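PDB 3IP1: scyllo-inosose 3-dehydrogenase, which catalyses the zinc-dependent oxidation of scyllo-inosose to 3-dehydro-scyllo-inosose with NAD(+) as hydride acceptor, and thus probably serves in myo-inositol degradation. Local coordinates for residues Val62-Ile67 and Ala190-Glu195; Glu129-Gly134 and Phe155-Ala160. All blocks are in the same frame, centred on the assembly; numbering follows the deposited sequence.

Contact 1: Val62-Ile67 and Ala190-Glu195; sequences VKACGI and AGSLVE. With CD (cadmium ion), chain F.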
ATOM      1  N   VAL A  62      32.325  24.036   2.249  1.00 28.97           N
ATOM      2  CA  VAL A  62      31.454  23.956   1.063  1.00 28.31           C
ATOM      3  C   VAL A  62      32.267  23.815  -0.220  1.00 28.84           C
ATOM      4  O   VAL A  62      33.246  24.532  -0.448  1.00 29.09           O
ATOM      5  CB  VAL A  62      30.471  25.173   0.943  1.00 28.41           C
ATOM      6  CG1 VAL A  62      29.503  25.005  -0.226  1.00 26.94           C
ATOM      7  CG2 VAL A  62      29.696  25.405   2.245  1.00 25.64           C
ATOM      8  N   LYS A  63      31.865  22.880  -1.066  1.00 29.06           N
ATOM      9  CA  LYS A  63      32.454  22.783  -2.390  1.00 29.13           C
ATOM     10  C   LYS A  63      31.547  23.349  -3.471  1.00 28.64           C
ATOM     11  O   LYS A  63      32.019  24.006  -4.393  1.00 28.68           O
ATOM     12  CB  LYS A  63      32.797  21.336  -2.701  1.00 29.97           C
ATOM     13  CG  LYS A  63      34.024  20.829  -1.984  1.00 32.59           C
ATOM     14  CD  LYS A  63      35.282  21.081  -2.809  1.00 38.35           C
ATOM     15  CE  LYS A  63      36.119  22.209  -2.213  1.00 42.58           C
ATOM     16  NZ  LYS A  63      37.449  22.376  -2.913  1.00 46.55           N
ATOM     17  N   ALA A  64      30.245  23.094  -3.377  1.00 27.58           N
ATOM     18  CA  ALA A  64      29.324  23.582  -4.396  1.00 26.93           C
ATOM     19  C   ALA A  64      27.979  23.906  -3.778  1.00 27.23           C
ATOM     20  O   ALA A  64      27.580  23.275  -2.801  1.00 27.20           O
ATOM     21  CB  ALA A  64      29.175  22.559  -5.539  1.00 26.61           C
ATOM     22  N   CYS A  65      27.284  24.887  -4.351  1.00 27.31           N
ATOM     23  CA  CYS A  65      25.945  25.267  -3.895  1.00 26.88           C
ATOM     24  C   CYS A  65      25.104  25.812  -5.052  1.00 26.50           C
ATOM     25  O   CYS A  65      25.471  26.801  -5.697  1.00 26.50           O
ATOM     26  CB  CYS A  65      26.011  26.296  -2.767  1.00 26.71           C
ATOM     27  SG  CYS A  65      24.404  26.472  -1.920  1.00 28.97           S
ATOM     28  N   GLY A  66      23.973  25.165  -5.307  1.00 26.25           N
ATOM     29  CA  GLY A  66      23.071  25.591  -6.382  1.00 25.86           C
ATOM     30  C   GLY A  66      22.199  26.747  -5.962  1.00 26.20           C
ATOM     31  O   GLY A  66      21.735  26.806  -4.811  1.00 25.84           O
ATOM     32  N   ILE A  67      21.989  27.680  -6.887  1.00 25.90           N
ATOM     33  CA  ILE A  67      20.984  28.723  -6.695  1.00 26.55           C
ATOM     34  C   ILE A  67      19.621  28.119  -7.032  1.00 26.89           C
ATOM     35  O   ILE A  67      19.404  27.667  -8.147  1.00 26.27           O
ATOM     36  CB  ILE A  67      21.250  29.966  -7.608  1.00 26.40           C
ATOM     37  CG1 ILE A  67      22.654  30.537  -7.336  1.00 27.54           C
ATOM     38  CG2 ILE A  67      20.143  31.013  -7.452  1.00 24.79           C
ATOM     39  CD1 ILE A  67      23.079  31.753  -8.204  1.00 30.29           C
ATOM     40  N   ALA A 190      27.549  16.954  -8.429  1.00 26.32           N
ATOM     41  CA  ALA A 190      26.458  15.968  -8.363  1.00 26.34           C
ATOM     42  C   ALA A 190      25.777  16.027  -6.995  1.00 26.08           C
ATOM     43  O   ALA A 190      24.540  16.009  -6.894  1.00 26.18           O
ATOM     44  CB  ALA A 190      26.968  14.551  -8.665  1.00 26.11           C
ATOM     45  N   GLY A 191      26.603  16.117  -5.957  1.00 26.26           N
ATOM     46  CA  GLY A 191      26.139  16.297  -4.564  1.00 25.86           C
ATOM     47  C   GLY A 191      25.253  17.507  -4.349  1.00 25.72           C
ATOM     48  O   GLY A 191      24.280  17.433  -3.594  1.00 25.75           O
ATOM     49  N   SER A 192      25.579  18.624  -5.019  1.00 25.96           N
ATOM     50  CA  SER A 192      24.807  19.867  -4.890  1.00 25.71           C
ATOM     51  C   SER A 192      23.393  19.725  -5.483  1.00 25.77           C
ATOM     52  O   SER A 192      22.484  20.519  -5.178  1.00 26.56           O
ATOM     53  CB  SER A 192      25.572  21.050  -5.540  1.00 25.79           C
ATOM     54  OG  SER A 192      25.544  20.984  -6.975  1.00 27.10           O
ATOM     55  N   LEU A 193      23.205  18.694  -6.302  1.00 25.40           N
ATOM     56  CA  LEU A 193      21.936  18.440  -6.954  1.00 25.35           C
ATOM     57  C   LEU A 193      21.066  17.390  -6.240  1.00 25.54           C
ATOM     58  O   LEU A 193      20.009  17.030  -6.750  1.00 25.82           O
ATOM     59  CB  LEU A 193      22.194  18.020  -8.410  1.00 25.25           C
ATOM     60  CG  LEU A 193      22.664  19.160  -9.322  1.00 24.80           C
ATOM     61  CD1 LEU A 193      23.439  18.664 -10.548  1.00 24.70           C
ATOM     62  CD2 LEU A 193      21.497  20.025  -9.762  1.00 25.43           C
ATOM     63  N   VAL A 194      21.507  16.883  -5.085  1.00 25.26           N
ATOM     64  CA  VAL A 194      20.740  15.821  -4.406  1.00 24.95           C
ATOM     65  C   VAL A 194      19.427  16.375  -3.834  1.00 24.94           C
ATOM     66  O   VAL A 194      18.364  15.745  -3.940  1.00 24.82           O
ATOM     67  CB  VAL A 194      21.560  15.117  -3.292  1.00 25.02           C
ATOM     68  CG1 VAL A 194      20.652  14.161  -2.452  1.00 23.95           C
ATOM     69  CG2 VAL A 194      22.748  14.373  -3.903  1.00 24.95           C
ATOM     70  N   GLU A 195      19.505  17.560  -3.245  1.00 24.16           N
ATOM     71  CA  GLU A 195      18.324  18.189  -2.665  1.00 24.53           C
ATOM     72  C   GLU A 195      17.191  18.418  -3.688  1.00 23.97           C
ATOM     73  O   GLU A 195      16.084  17.914  -3.490  1.00 24.71           O
ATOM     74  CB  GLU A 195      18.709  19.467  -1.891  1.00 24.56           C
ATOM     75  CG  GLU A 195      17.616  20.049  -0.990  1.00 26.01           C
ATOM     76  CD  GLU A 195      16.690  21.033  -1.688  1.00 29.02           C
ATOM     77  OE1 GLU A 195      16.983  21.476  -2.812  1.00 29.95           O
ATOM     78  OE2 GLU A 195      15.640  21.377  -1.102  1.00 32.25           O
TER
HETATM   79 CD    CD F 501      16.021  23.887  -3.568  0.50 33.54          CD
HETATM   80  O   HOH W   1      14.607  22.513  -4.860  1.00 41.83           O
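Ala64 and Ser192 meet methyl to methylene, with Ala64 CB 3.9 Å from Ser192 CB, where the last turn of helix 185-192 comes down on strand 57-66. The serine CB makes the closest approaches to the strand: beside the alanine methyl, it lies 4.1 Å from Ala64 O and 4.4 Å from both Cys65 N and Gly66 N, so the methylene rests on the peptide backbone. One atom further out, OG passes 4.2 Å from Ala64 CB, but its hydrogen bond goes to its own helix. With chi1 at 74° it stands between the backbone N and the carbonyl carbon, and there it is hydrogen-bonded to the carbonyl oxygen of Leu189, one turn back; the buried hydroxyl is thus satisfied without help from the strand. Gly66, without a side chain, lets its backbone lie under the Ser192 methylene, while the Cys65 side chain leaves on the far side of the strand toward Phe161. The strand itself carries a classic beta bulge, Lys63 and Ala64 both facing Ser100 on strand 98-106. Thr393 of strand 392-395 touches both Ala64 and Ser192 and so joins the small apolar patch.

Past Leu193 the chain enters the next helix, and Glu195 turns to the metal. Its CG is anti to the backbone N (chi1 -167°), the chain bends at chi2, and OE1 reaches the cadmium ion at 2.7 Å, whereas OE2 stays 3.5 Å from that ion. His97, Glu98 and a water, whose O is 2.4 Å from the cadmium, are its other ligands. This is the active-site metal position of the zinc-containing alcohol dehydrogenases, occupied here by cadmium, with the helix junction packed on a strand of the GroES-like domain.

Contact 2: Glu129-Gly134 and Phe155-Ala160; sequences EMLWCG and FNVDGA. With CD (cadmium ion), chain E.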
ATOM      1  N   GLU A 129      17.783  20.338   3.554  1.00 26.80           N
ATOM      2  CA  GLU A 129      17.410  21.722   3.832  1.00 26.88           C
ATOM      3  C   GLU A 129      16.283  21.836   4.899  1.00 27.27           C
ATOM      4  O   GLU A 129      16.205  22.851   5.615  1.00 26.91           O
ATOM      5  CB  GLU A 129      17.046  22.405   2.497  1.00 26.46           C
ATOM      6  CG  GLU A 129      16.461  23.806   2.573  1.00 25.78           C
ATOM      7  CD  GLU A 129      14.958  23.827   2.874  1.00 25.64           C
ATOM      8  OE1 GLU A 129      14.276  22.796   2.759  1.00 23.30           O
ATOM      9  OE2 GLU A 129      14.454  24.899   3.230  1.00 26.15           O
HETATM   10  N   MSE A 130      15.433  20.811   5.000  1.00 27.46           N
HETATM   11  CA  MSE A 130      14.353  20.790   5.989  1.00 29.02           C
HETATM   12  C   MSE A 130      14.938  20.329   7.311  1.00 28.63           C
HETATM   13  O   MSE A 130      15.266  19.164   7.463  1.00 29.46           O
HETATM   14  CB  MSE A 130      13.225  19.832   5.582  1.00 29.58           C
HETATM   15  CG  MSE A 130      12.601  20.047   4.187  1.00 34.90           C
HETATM   16 SE   MSE A 130      11.484  21.662   4.065  1.00 45.19          SE
HETATM   17  CE  MSE A 130       9.836  20.890   4.806  1.00 42.29           C
ATOM     18  N   LEU A 131      15.084  21.239   8.263  1.00 28.42           N
ATOM     19  CA  LEU A 131      15.692  20.894   9.534  1.00 27.61           C
ATOM     20  C   LEU A 131      14.602  20.465  10.530  1.00 27.78           C
ATOM     21  O   LEU A 131      14.164  21.245  11.377  1.00 27.01           O
ATOM     22  CB  LEU A 131      16.596  22.033  10.043  1.00 27.53           C
ATOM     23  CG  LEU A 131      17.450  22.726   8.954  1.00 28.27           C
ATOM     24  CD1 LEU A 131      18.149  23.965   9.495  1.00 26.47           C
ATOM     25  CD2 LEU A 131      18.459  21.770   8.235  1.00 27.88           C
ATOM     26  N   TRP A 132      14.146  19.217  10.369  1.00 27.66           N
ATOM     27  CA  TRP A 132      13.114  18.597  11.219  1.00 27.66           C
ATOM     28  C   TRP A 132      13.620  18.345  12.648  1.00 28.18           C
ATOM     29  O   TRP A 132      14.814  18.111  12.867  1.00 28.07           O
ATOM     30  CB  TRP A 132      12.627  17.281  10.592  1.00 27.52           C
ATOM     31  CG  TRP A 132      13.740  16.452   9.987  1.00 27.45           C
ATOM     32  CD1 TRP A 132      14.173  16.494   8.700  1.00 27.25           C
ATOM     33  CD2 TRP A 132      14.556  15.472  10.653  1.00 27.93           C
ATOM     34  NE1 TRP A 132      15.211  15.601   8.512  1.00 28.38           N
ATOM     35  CE2 TRP A 132      15.463  14.961   9.695  1.00 27.60           C
ATOM     36  CE3 TRP A 132      14.600  14.965  11.962  1.00 29.32           C
ATOM     37  CZ2 TRP A 132      16.413  13.989  10.003  1.00 28.62           C
ATOM     38  CZ3 TRP A 132      15.542  13.972  12.262  1.00 29.59           C
ATOM     39  CH2 TRP A 132      16.429  13.503  11.286  1.00 28.96           C
ATOM     40  N   CYS A 133      12.719  18.424  13.623  1.00 29.11           N
ATOM     41  CA  CYS A 133      13.121  18.360  15.043  1.00 29.45           C
ATOM     42  C   CYS A 133      13.411  16.924  15.485  1.00 30.33           C
ATOM     43  O   CYS A 133      14.313  16.690  16.278  1.00 31.44           O
ATOM     44  CB  CYS A 133      12.088  19.049  15.958  1.00 29.39           C
ATOM     45  SG  CYS A 133      10.505  18.152  16.288  1.00 30.00           S
ATOM     46  N   GLY A 134      12.667  15.956  14.959  1.00 30.70           N
ATOM     47  CA  GLY A 134      12.877  14.576  15.342  1.00 31.40           C
ATOM     48  C   GLY A 134      11.986  14.104  16.471  1.00 31.89           C
ATOM     49  O   GLY A 134      11.939  12.918  16.733  1.00 33.26           O
ATOM     50  N   PHE A 155      17.146  29.861   4.742  1.00 27.53           N
ATOM     51  CA  PHE A 155      15.906  30.635   4.860  1.00 27.62           C
ATOM     52  C   PHE A 155      15.824  31.376   6.194  1.00 27.94           C
ATOM     53  O   PHE A 155      15.582  32.597   6.232  1.00 28.09           O
ATOM     54  CB  PHE A 155      14.683  29.737   4.673  1.00 27.49           C
ATOM     55  CG  PHE A 155      14.509  29.255   3.247  1.00 28.09           C
ATOM     56  CD1 PHE A 155      15.218  28.149   2.779  1.00 26.15           C
ATOM     57  CD2 PHE A 155      13.670  29.934   2.370  1.00 27.91           C
ATOM     58  CE1 PHE A 155      15.079  27.715   1.443  1.00 27.82           C
ATOM     59  CE2 PHE A 155      13.506  29.504   1.041  1.00 27.00           C
ATOM     60  CZ  PHE A 155      14.220  28.382   0.588  1.00 26.55           C
ATOM     61  N   ASN A 156      16.027  30.643   7.283  1.00 27.41           N
ATOM     62  CA  ASN A 156      16.167  31.259   8.592  1.00 27.24           C
ATOM     63  C   ASN A 156      17.333  30.681   9.405  1.00 27.03           C
ATOM     64  O   ASN A 156      17.545  31.073  10.534  1.00 27.47           O
ATOM     65  CB  ASN A 156      14.852  31.171   9.362  1.00 26.86           C
ATOM     66  CG  ASN A 156      14.550  29.762   9.860  1.00 27.35           C
ATOM     67  OD1 ASN A 156      14.591  28.788   9.098  1.00 28.50           O
ATOM     68  ND2 ASN A 156      14.232  29.651  11.141  1.00 25.20           N
ATOM     69  N   VAL A 157      18.065  29.724   8.847  1.00 27.58           N
ATOM     70  CA  VAL A 157      19.303  29.226   9.485  1.00 27.79           C
ATOM     71  C   VAL A 157      20.409  29.410   8.446  1.00 27.82           C
ATOM     72  O   VAL A 157      20.211  29.074   7.276  1.00 27.73           O
ATOM     73  CB  VAL A 157      19.184  27.725   9.932  1.00 27.89           C
ATOM     74  CG1 VAL A 157      20.506  27.185  10.550  1.00 27.68           C
ATOM     75  CG2 VAL A 157      18.052  27.539  10.930  1.00 26.95           C
ATOM     76  N   ASP A 158      21.557  29.951   8.855  1.00 27.83           N
ATOM     77  CA  ASP A 158      22.659  30.225   7.903  1.00 27.50           C
ATOM     78  C   ASP A 158      22.994  29.026   7.026  1.00 27.42           C
ATOM     79  O   ASP A 158      23.230  27.911   7.533  1.00 27.00           O
ATOM     80  CB  ASP A 158      23.922  30.733   8.627  1.00 27.58           C
ATOM     81  CG  ASP A 158      23.755  32.154   9.176  1.00 28.34           C
ATOM     82  OD1 ASP A 158      22.955  32.941   8.603  1.00 29.36           O
ATOM     83  OD2 ASP A 158      24.409  32.478  10.197  1.00 26.88           O
ATOM     84  N   GLY A 159      23.031  29.286   5.720  1.00 27.42           N
ATOM     85  CA  GLY A 159      23.158  28.278   4.691  1.00 27.17           C
ATOM     86  C   GLY A 159      24.530  28.191   4.049  1.00 27.71           C
ATOM     87  O   GLY A 159      25.543  28.563   4.659  1.00 27.47           O
ATOM     88  N   ALA A 160      24.565  27.715   2.804  1.00 27.71           N
ATOM     89  CA  ALA A 160      25.808  27.203   2.225  1.00 27.74           C
ATOM     90  C   ALA A 160      26.474  28.022   1.124  1.00 27.90           C
ATOM     91  O   ALA A 160      27.463  27.564   0.558  1.00 28.23           O
ATOM     92  CB  ALA A 160      25.620  25.748   1.785  1.00 27.51           C
TER
HETATM   93 CD    CD E 500       9.424  17.583  14.089  1.00 31.11          CD
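The Phe155 ring and the Glu129 carboxylate meet with their planes 75° apart. OE2 of Glu129 approaches the ring obliquely, 3.4 Å from both Phe155 CD1 and Phe155 CE1, and the carboxylate carbon CD follows at 4.1 Å from Phe155 CE1. The two side chains cross at about a right angle. Glu129 gets there by a bend at chi2 (-82°), which brings its end closer to the ring than its CB direction alone would. The Phe155 side chain also touches Ser70 and Met74 of helix 69-75, and His97, a metal ligand, is close by. The other flat group, the Trp132 indole, has Gly134 N at its edge, in plane, and gives its NE1 to Glu128 OE1.

The second touch is purely apolar. Leu131 and Val157 reach toward each other tip to tip, Leu131 CD1 lying 3.9 Å from Val157 CG2, with Asn151 beside both. Leu131 is also the centre of an inverse gamma turn, after which Cys133 SG binds the second cadmium at 2.5 Å together with Cys136, Cys139 and Cys147, the four-cysteine structural site of this family. Strand 130-131 pairs antiparallel with strand 151-152, and the loop 155-160 runs on from there past helix 69-75 toward strand 57-66.

From the N terminus, strand 57-66 supplies the first half of contact 1, whose partner arrives 123 residues later at the junction of helices 185-192 and 194-207. Inside that long loop lies contact 2, whose segments are 21 positions apart at their closest ends and enclose the four-cysteine lobe, so the two are nested and do not cross. Their centres are 15 Å apart, yet they touch: Ala160 O lies 3.4 Å from Val62 CG1, and Glu195 OE2 is 4.0 Å from Glu129 CB. Contact 1 joins the strand to the helix junction carrying Glu195; the Glu129-Phe155 end of contact 2 borders the same metal site, while Cys133 leads to the separate four-cysteine site, its cadmium about 20 Å from the first.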